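Local coordinates for kelch repeat and BTB domain-containing protein A55 (Vaccinia virus WR, PDB 6I2M) that probably acts as a substrate-specific adapter of CUL3-containing E3 ubiquitin ligases, its BTB domain binding CUL3 to direct host proteins to degradation, at residues I11-I25 with E30-A42. Residues are numbered along the deposited sequence; the frame is centred on the assembly and turned at random.
Sequences INGFRNSGRFCDISI and ERINAHKLILSGA
Strand 23-25 runs antiparallel to strand 30-34, their axes 4.6 Å apart at closest approach and 150° between their directions. I25 and I32 form a hydrogen-bonded pair, each backbone N donating to the other's O. At the other end A34 N gives I23 O a nearly straight bond, while A34 O takes weak bonds from both D22 N and I23 N. D22 and I23 thus both face A34, a classic beta bulge. On one face of the hairpin S24 OG donates to N33 OD1 over 2.8 Å, from above the amide carbonyl plane. On the other face I23 CG2 and I25 CD1 both touch L39 CD1.

D22 OD1 accepts a hydrogen bond from the backbone N of K36, the first residue of helix 36-42, at 3.0 Å and 171°. K36 N comes from the syn side but tilted out of the carboxylate plane. With chi1 at 62°, D22 CG sits between its own N and C, and OD2 rests against K36 CD at 3.4 Å.

H35, the N-cap residue, fills the corner between the hairpin and helix 4-17. H35 NE2 donates to R19 O at 2.9 Å, in the carbonyl plane. H35 ND1 bonds Y80 OH, so both ring nitrogens are engaged. C21 SG lies over one face of the imidazole, 4.2 Å from its centroid; R15 CB and F20 CB meet its edge. R15 CG passes N33 O at 3.5 Å, and the R15 guanidinium reaches on to a salt bridge with D77. F20 and H35 also pack on the second subunit, consistent with BTB/POZ dimers. Helix 4-17, the hairpin and helix 36-42, joined here, belong to the BTB/POZ fold.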
ATOM      1  N   ILE A  11      -4.057  -3.516   6.798  1.00 72.02           N
ATOM      2  CA  ILE A  11      -2.853  -4.296   7.132  1.00 70.33           C
ATOM      3  C   ILE A  11      -2.299  -3.827   8.494  1.00 73.36           C
ATOM      4  O   ILE A  11      -1.930  -4.665   9.323  1.00 72.64           O
ATOM      5  CB  ILE A  11      -1.804  -4.258   5.972  1.00 72.41           C
ATOM      6  CG1 ILE A  11      -2.355  -4.965   4.710  1.00 73.37           C
ATOM      7  CG2 ILE A  11      -0.449  -4.863   6.388  1.00 71.86           C
ATOM      8  CD1 ILE A  11      -1.690  -4.568   3.383  1.00 80.88           C
ATOM      9  N   ASN A  12      -2.302  -2.495   8.737  1.00 69.86           N
ATOM     10  CA  ASN A  12      -1.872  -1.888  10.004  1.00 69.65           C
ATOM     11  C   ASN A  12      -2.861  -2.241  11.122  1.00 74.24           C
ATOM     12  O   ASN A  12      -2.463  -2.338  12.283  1.00 73.70           O
ATOM     13  CB  ASN A  12      -1.720  -0.368   9.865  1.00 70.70           C
ATOM     14  CG  ASN A  12      -1.102   0.325  11.064  1.00 90.22           C
ATOM     15  OD1 ASN A  12      -0.062  -0.083  11.598  1.00 82.82           O
ATOM     16  ND2 ASN A  12      -1.728   1.407  11.501  1.00 82.51           N
ATOM     17  N   GLY A  13      -4.128  -2.436  10.747  1.00 71.77           N
ATOM     18  CA  GLY A  13      -5.202  -2.845  11.646  1.00 72.90           C
ATOM     19  C   GLY A  13      -5.033  -4.290  12.072  1.00 76.43           C
ATOM     20  O   GLY A  13      -5.339  -4.639  13.215  1.00 76.78           O
ATOM     21  N   PHE A  14      -4.526  -5.138  11.145  1.00 72.03           N
ATOM     22  CA  PHE A  14      -4.233  -6.554  11.377  1.00 71.60           C
ATOM     23  C   PHE A  14      -2.983  -6.683  12.257  1.00 74.89           C
ATOM     24  O   PHE A  14      -2.903  -7.600  13.074  1.00 74.99           O
ATOM     25  CB  PHE A  14      -4.003  -7.300  10.046  1.00 72.71           C
ATOM     26  CG  PHE A  14      -5.186  -7.506   9.121  1.00 75.13           C
ATOM     27  CD1 PHE A  14      -6.441  -7.829   9.626  1.00 79.63           C
ATOM     28  CD2 PHE A  14      -5.021  -7.474   7.741  1.00 76.85           C
ATOM     29  CE1 PHE A  14      -7.524  -8.048   8.768  1.00 81.61           C
ATOM     30  CE2 PHE A  14      -6.101  -7.702   6.884  1.00 80.77           C
ATOM     31  CZ  PHE A  14      -7.345  -7.990   7.403  1.00 80.34           C
ATOM     32  N   ARG A  15      -2.011  -5.760  12.076  1.00 70.57           N
ATOM     33  CA  ARG A  15      -0.747  -5.678  12.813  1.00 69.76           C
ATOM     34  C   ARG A  15      -0.999  -5.436  14.310  1.00 74.94           C
ATOM     35  O   ARG A  15      -0.368  -6.086  15.147  1.00 74.66           O
ATOM     36  CB  ARG A  15       0.134  -4.567  12.207  1.00 69.14           C
ATOM     37  CG  ARG A  15       1.483  -4.352  12.887  1.00 79.32           C
ATOM     38  CD  ARG A  15       1.996  -2.956  12.608  1.00 90.25           C
ATOM     39  NE  ARG A  15       3.023  -2.544  13.564  1.00100.26           N
ATOM     40  CZ  ARG A  15       3.446  -1.291  13.720  1.00115.48           C
ATOM     41  NH1 ARG A  15       2.930  -0.312  12.985  1.00102.45           N
ATOM     42  NH2 ARG A  15       4.383  -1.008  14.614  1.00103.16           N
ATOM     43  N   ASN A  16      -1.927  -4.512  14.634  1.00 72.74           N
ATOM     44  CA  ASN A  16      -2.317  -4.165  16.005  1.00 73.89           C
ATOM     45  C   ASN A  16      -3.110  -5.308  16.649  1.00 79.02           C
ATOM     46  O   ASN A  16      -2.954  -5.566  17.845  1.00 79.67           O
ATOM     47  CB  ASN A  16      -3.140  -2.867  16.022  1.00 75.49           C
ATOM     48  CG  ASN A  16      -2.445  -1.656  15.434  1.00 95.41           C
ATOM     49  OD1 ASN A  16      -1.233  -1.449  15.588  1.00 88.29           O
ATOM     50  ND2 ASN A  16      -3.208  -0.814  14.752  1.00 86.95           N
ATOM     51  N   SER A  17      -3.949  -5.990  15.847  1.00 75.71           N
ATOM     52  CA  SER A  17      -4.782  -7.124  16.250  1.00 76.76           C
ATOM     53  C   SER A  17      -3.939  -8.382  16.504  1.00 80.02           C
ATOM     54  O   SER A  17      -4.300  -9.198  17.354  1.00 80.94           O
ATOM     55  CB  SER A  17      -5.836  -7.405  15.180  1.00 80.91           C
ATOM     56  OG  SER A  17      -6.656  -8.519  15.501  1.00 91.67           O
ATOM     57  N   GLY A  18      -2.840  -8.518  15.763  1.00 74.72           N
ATOM     58  CA  GLY A  18      -1.934  -9.658  15.850  1.00 73.99           C
ATOM     59  C   GLY A  18      -2.158 -10.672  14.745  1.00 77.14           C
ATOM     60  O   GLY A  18      -1.586 -11.765  14.776  1.00 76.80           O
ATOM     61  N   ARG A  19      -2.997 -10.305  13.758  1.00 73.26           N
ATOM     62  CA  ARG A  19      -3.360 -11.122  12.601  1.00 73.07           C
ATOM     63  C   ARG A  19      -2.247 -11.174  11.557  1.00 75.40           C
ATOM     64  O   ARG A  19      -1.657 -10.141  11.227  1.00 73.76           O
ATOM     65  CB  ARG A  19      -4.651 -10.595  11.956  1.00 73.40           C
ATOM     66  CG  ARG A  19      -5.926 -10.956  12.710  1.00 83.51           C
ATOM     67  CD  ARG A  19      -7.163 -10.637  11.890  1.00 90.32           C
ATOM     68  NE  ARG A  19      -7.248 -11.457  10.680  1.00 94.18           N
ATOM     69  CZ  ARG A  19      -8.259 -11.431   9.819  1.00105.97           C
ATOM     70  NH1 ARG A  19      -9.294 -10.623  10.024  1.00 92.51           N
ATOM     71  NH2 ARG A  19      -8.249 -12.212   8.750  1.00 92.02           N
ATOM     72  N   PHE A  20      -1.970 -12.393  11.039  1.00 72.31           N
ATOM     73  CA  PHE A  20      -0.974 -12.718  10.000  1.00 71.23           C
ATOM     74  C   PHE A  20       0.491 -12.410  10.387  1.00 74.21           C
ATOM     75  O   PHE A  20       1.387 -12.638   9.567  1.00 73.21           O
ATOM     76  CB  PHE A  20      -1.328 -12.061   8.647  1.00 72.47           C
ATOM     77  CG  PHE A  20      -2.726 -12.332   8.147  1.00 75.22           C
ATOM     78  CD1 PHE A  20      -3.019 -13.501   7.454  1.00 79.37           C
ATOM     79  CD2 PHE A  20      -3.743 -11.405   8.341  1.00 77.50           C
ATOM     80  CE1 PHE A  20      -4.311 -13.746   6.982  1.00 81.67           C
ATOM     81  CE2 PHE A  20      -5.033 -11.651   7.868  1.00 81.70           C
ATOM     82  CZ  PHE A  20      -5.309 -12.822   7.196  1.00 80.94           C
ATOM     83  N   CYS A  21       0.733 -11.922  11.623  1.00 70.93           N
ATOM     84  CA  CYS A  21       2.066 -11.585  12.130  1.00 70.01           C
ATOM     85  C   CYS A  21       2.966 -12.815  12.216  1.00 74.64           C
ATOM     86  O   CYS A  21       2.707 -13.729  13.004  1.00 75.50           O
ATOM     87  CB  CYS A  21       1.978 -10.850  13.464  1.00 70.56           C
ATOM     88  SG  CYS A  21       1.456  -9.121  13.326  1.00 73.99           S
ATOM     89  N   ASP A  22       4.002 -12.846  11.364  1.00 70.61           N
ATOM     90  CA  ASP A  22       4.943 -13.961  11.273  1.00 70.91           C
ATOM     91  C   ASP A  22       6.392 -13.578  11.641  1.00 74.30           C
ATOM     92  O   ASP A  22       7.309 -14.376  11.427  1.00 74.25           O
ATOM     93  CB  ASP A  22       4.854 -14.626   9.882  1.00 72.91           C
ATOM     94  CG  ASP A  22       5.208 -13.751   8.690  1.00 80.48           C
ATOM     95  OD1 ASP A  22       4.952 -12.526   8.747  1.00 79.55           O
ATOM     96  OD2 ASP A  22       5.720 -14.295   7.690  1.00 87.02           O
ATOM     97  N   ILE A  23       6.589 -12.382  12.238  1.00 70.33           N
ATOM     98  CA  ILE A  23       7.905 -11.896  12.666  1.00 69.70           C
ATOM     99  C   ILE A  23       7.799 -10.959  13.888  1.00 74.39           C
ATOM    100  O   ILE A  23       6.813 -10.232  14.038  1.00 74.01           O
ATOM    101  CB  ILE A  23       8.725 -11.278  11.483  1.00 71.66           C
ATOM    102  CG1 ILE A  23      10.227 -11.125  11.821  1.00 71.71           C
ATOM    103  CG2 ILE A  23       8.134  -9.970  10.954  1.00 71.56           C
ATOM    104  CD1 ILE A  23      11.007 -12.416  11.839  1.00 79.66           C
ATOM    105  N   SER A  24       8.822 -11.010  14.763  1.00 71.73           N
ATOM    106  CA  SER A  24       8.928 -10.201  15.976  1.00 72.15           C
ATOM    107  C   SER A  24      10.328  -9.586  16.090  1.00 75.77           C
ATOM    108  O   SER A  24      11.329 -10.285  15.906  1.00 75.36           O
ATOM    109  CB  SER A  24       8.618 -11.041  17.213  1.00 77.46           C
ATOM    110  OG  SER A  24       7.341 -11.653  17.143  1.00 87.50           O
ATOM    111  N   ILE A  25      10.391  -8.276  16.378  1.00 72.35           N
ATOM    112  CA  ILE A  25      11.648  -7.540  16.539  1.00 71.99           C
ATOM    113  C   ILE A  25      11.891  -7.281  18.029  1.00 77.51           C
ATOM    114  O   ILE A  25      11.039  -6.699  18.703  1.00 77.57           O
ATOM    115  CB  ILE A  25      11.695  -6.256  15.656  1.00 74.14           C
ATOM    116  CG1 ILE A  25      11.606  -6.624  14.157  1.00 73.70           C
ATOM    117  CG2 ILE A  25      12.961  -5.424  15.936  1.00 74.71           C
ATOM    118  CD1 ILE A  25      10.894  -5.612  13.279  1.00 80.96           C
ATOM    119  N   GLU A  30      11.911  -4.910  24.833  1.00 87.40           N
ATOM    120  CA  GLU A  30      10.735  -4.507  24.058  1.00 86.21           C
ATOM    121  C   GLU A  30      10.522  -5.404  22.833  1.00 87.85           C
ATOM    122  O   GLU A  30      11.494  -5.865  22.229  1.00 86.40           O
ATOM    123  CB  GLU A  30      10.852  -3.035  23.630  1.00 87.30           C
ATOM    124  CG  GLU A  30      10.814  -2.033  24.776  1.00 99.93           C
ATOM    125  CD  GLU A  30       9.452  -1.535  25.228  1.00122.99           C
ATOM    126  OE1 GLU A  30       8.426  -2.163  24.878  1.00118.12           O
ATOM    127  OE2 GLU A  30       9.415  -0.508  25.943  1.00118.95           O
ATOM    128  N   ARG A  31       9.245  -5.638  22.466  1.00 83.84           N
ATOM    129  CA  ARG A  31       8.858  -6.483  21.331  1.00 82.18           C
ATOM    130  C   ARG A  31       7.870  -5.790  20.389  1.00 84.77           C
ATOM    131  O   ARG A  31       6.886  -5.205  20.849  1.00 85.20           O
ATOM    132  CB  ARG A  31       8.273  -7.819  21.820  1.00 83.19           C
ATOM    133  CG  ARG A  31       9.316  -8.824  22.289  1.00 93.32           C
ATOM    134  CD  ARG A  31       8.664 -10.069  22.852  1.00104.84           C
ATOM    135  NE  ARG A  31       9.637 -11.135  23.093  1.00114.51           N
ATOM    136  CZ  ARG A  31       9.855 -12.154  22.268  1.00128.75           C
ATOM    137  NH1 ARG A  31       9.169 -12.262  21.137  1.00115.40           N
ATOM    138  NH2 ARG A  31      10.759 -13.077  22.571  1.00116.58           N
ATOM    139  N   ILE A  32       8.141  -5.859  19.067  1.00 79.48           N
ATOM    140  CA  ILE A  32       7.292  -5.288  18.012  1.00 78.36           C
ATOM    141  C   ILE A  32       6.924  -6.404  17.026  1.00 81.02           C
ATOM    142  O   ILE A  32       7.812  -6.991  16.406  1.00 79.67           O
ATOM    143  CB  ILE A  32       7.936  -4.067  17.280  1.00 80.65           C
ATOM    144  CG1 ILE A  32       8.531  -3.030  18.263  1.00 81.98           C
ATOM    145  CG2 ILE A  32       6.928  -3.410  16.318  1.00 80.88           C
ATOM    146  CD1 ILE A  32       9.755  -2.276  17.727  1.00 88.70           C
ATOM    147  N   ASN A  33       5.617  -6.691  16.890  1.00 77.87           N
ATOM    148  CA  ASN A  33       5.102  -7.718  15.986  1.00 77.33           C
ATOM    149  C   ASN A  33       4.701  -7.110  14.642  1.00 80.03           C
ATOM    150  O   ASN A  33       3.964  -6.122  14.604  1.00 80.04           O
ATOM    151  CB  ASN A  33       3.934  -8.477  16.620  1.00 79.79           C
ATOM    152  CG  ASN A  33       4.343  -9.388  17.750  1.00105.30           C
ATOM    153  OD1 ASN A  33       4.860 -10.491  17.539  1.00100.15           O
ATOM    154  ND2 ASN A  33       4.114  -8.951  18.979  1.00 98.64           N
ATOM    155  N   ALA A  34       5.207  -7.693  13.542  1.00 75.32           N
ATOM    156  CA  ALA A  34       4.937  -7.237  12.178  1.00 74.32           C
ATOM    157  C   ALA A  34       4.860  -8.407  11.179  1.00 77.39           C
ATOM    158  O   ALA A  34       4.837  -9.571  11.591  1.00 77.53           O
ATOM    159  CB  ALA A  34       6.000  -6.231  11.746  1.00 74.29           C
ATOM    160  N   HIS A  35       4.801  -8.089   9.872  1.00 72.89           N
ATOM    161  CA  HIS A  35       4.736  -9.062   8.781  1.00 72.49           C
ATOM    162  C   HIS A  35       6.043  -9.036   7.980  1.00 74.95           C
ATOM    163  O   HIS A  35       6.559  -7.952   7.691  1.00 73.66           O
ATOM    164  CB  HIS A  35       3.530  -8.769   7.870  1.00 73.56           C
ATOM    165  CG  HIS A  35       2.239  -8.619   8.615  1.00 77.60           C
ATOM    166  ND1 HIS A  35       1.918  -7.444   9.274  1.00 79.22           N
ATOM    167  CD2 HIS A  35       1.232  -9.503   8.789  1.00 80.28           C
ATOM    168  CE1 HIS A  35       0.733  -7.651   9.823  1.00 79.58           C
ATOM    169  NE2 HIS A  35       0.281  -8.877   9.561  1.00 80.58           N
ATOM    170  N   LYS A  36       6.579 -10.231   7.642  1.00 71.48           N
ATOM    171  CA  LYS A  36       7.829 -10.422   6.888  1.00 70.70           C
ATOM    172  C   LYS A  36       7.835  -9.713   5.533  1.00 73.90           C
ATOM    173  O   LYS A  36       8.842  -9.106   5.166  1.00 72.84           O
ATOM    174  CB  LYS A  36       8.122 -11.918   6.684  1.00 73.84           C
ATOM    175  CG  LYS A  36       8.726 -12.608   7.893  1.00 86.26           C
ATOM    176  CD  LYS A  36       9.118 -14.035   7.554  1.00 96.18           C
ATOM    177  CE  LYS A  36       9.560 -14.809   8.768  1.00105.45           C
ATOM    178  NZ  LYS A  36       9.981 -16.187   8.410  1.00114.23           N
ATOM    179  N   LEU A  37       6.711  -9.803   4.799  1.00 70.99           N
ATOM    180  CA  LEU A  37       6.499  -9.223   3.472  1.00 70.94           C
ATOM    181  C   LEU A  37       6.527  -7.687   3.475  1.00 74.61           C
ATOM    182  O   LEU A  37       7.166  -7.093   2.604  1.00 74.22           O
ATOM    183  CB  LEU A  37       5.170  -9.763   2.899  1.00 71.95           C
ATOM    184  CG  LEU A  37       4.594  -9.114   1.642  1.00 77.10           C
ATOM    185  CD1 LEU A  37       5.295  -9.612   0.385  1.00 77.92           C
ATOM    186  CD2 LEU A  37       3.118  -9.384   1.546  1.00 80.29           C
ATOM    187  N   ILE A  38       5.829  -7.059   4.448  1.00 71.10           N
ATOM    188  CA  ILE A  38       5.714  -5.603   4.611  1.00 70.71           C
ATOM    189  C   ILE A  38       7.080  -4.958   4.911  1.00 74.28           C
ATOM    190  O   ILE A  38       7.429  -3.964   4.271  1.00 74.14           O
ATOM    191  CB  ILE A  38       4.610  -5.234   5.659  1.00 74.06           C
ATOM    192  CG1 ILE A  38       3.237  -5.896   5.340  1.00 75.26           C
ATOM    193  CG2 ILE A  38       4.466  -3.719   5.866  1.00 74.75           C
ATOM    194  CD1 ILE A  38       2.507  -5.498   3.970  1.00 82.80           C
ATOM    195  N   LEU A  39       7.853  -5.537   5.855  1.00 70.43           N
ATOM    196  CA  LEU A  39       9.186  -5.049   6.232  1.00 69.80           C
ATOM    197  C   LEU A  39      10.200  -5.183   5.090  1.00 73.63           C
ATOM    198  O   LEU A  39      11.095  -4.347   4.972  1.00 73.09           O
ATOM    199  CB  LEU A  39       9.709  -5.776   7.482  1.00 69.77           C
ATOM    200  CG  LEU A  39       9.052  -5.430   8.820  1.00 74.74           C
ATOM    201  CD1 LEU A  39       9.298  -6.523   9.834  1.00 75.14           C
ATOM    202  CD2 LEU A  39       9.562  -4.102   9.370  1.00 77.18           C
ATOM    203  N   SER A  40      10.057  -6.229   4.257  1.00 70.52           N
ATOM    204  CA  SER A  40      10.936  -6.502   3.117  1.00 70.45           C
ATOM    205  C   SER A  40      10.697  -5.561   1.929  1.00 74.65           C
ATOM    206  O   SER A  40      11.621  -5.320   1.147  1.00 74.32           O
ATOM    207  CB  SER A  40      10.804  -7.956   2.683  1.00 74.38           C
ATOM    208  OG  SER A  40      11.288  -8.823   3.695  1.00 82.63           O
ATOM    209  N   GLY A  41       9.475  -5.041   1.818  1.00 71.65           N
ATOM    210  CA  GLY A  41       9.064  -4.128   0.755  1.00 72.11           C
ATOM    211  C   GLY A  41       9.666  -2.738   0.843  1.00 76.02           C
ATOM    212  O   GLY A  41      10.047  -2.167  -0.184  1.00 76.30           O
ATOM    213  N   ALA A  42       9.744  -2.177   2.066  1.00 71.98           N
ATOM    214  CA  ALA A  42      10.286  -0.839   2.315  1.00 72.04           C
ATOM    215  C   ALA A  42      11.763  -0.867   2.713  1.00 75.52           C
ATOM    216  O   ALA A  42      12.544  -0.068   2.195  1.00 75.86           O
ATOM    217  CB  ALA A  42       9.465  -0.126   3.377  1.00 72.92           C
TER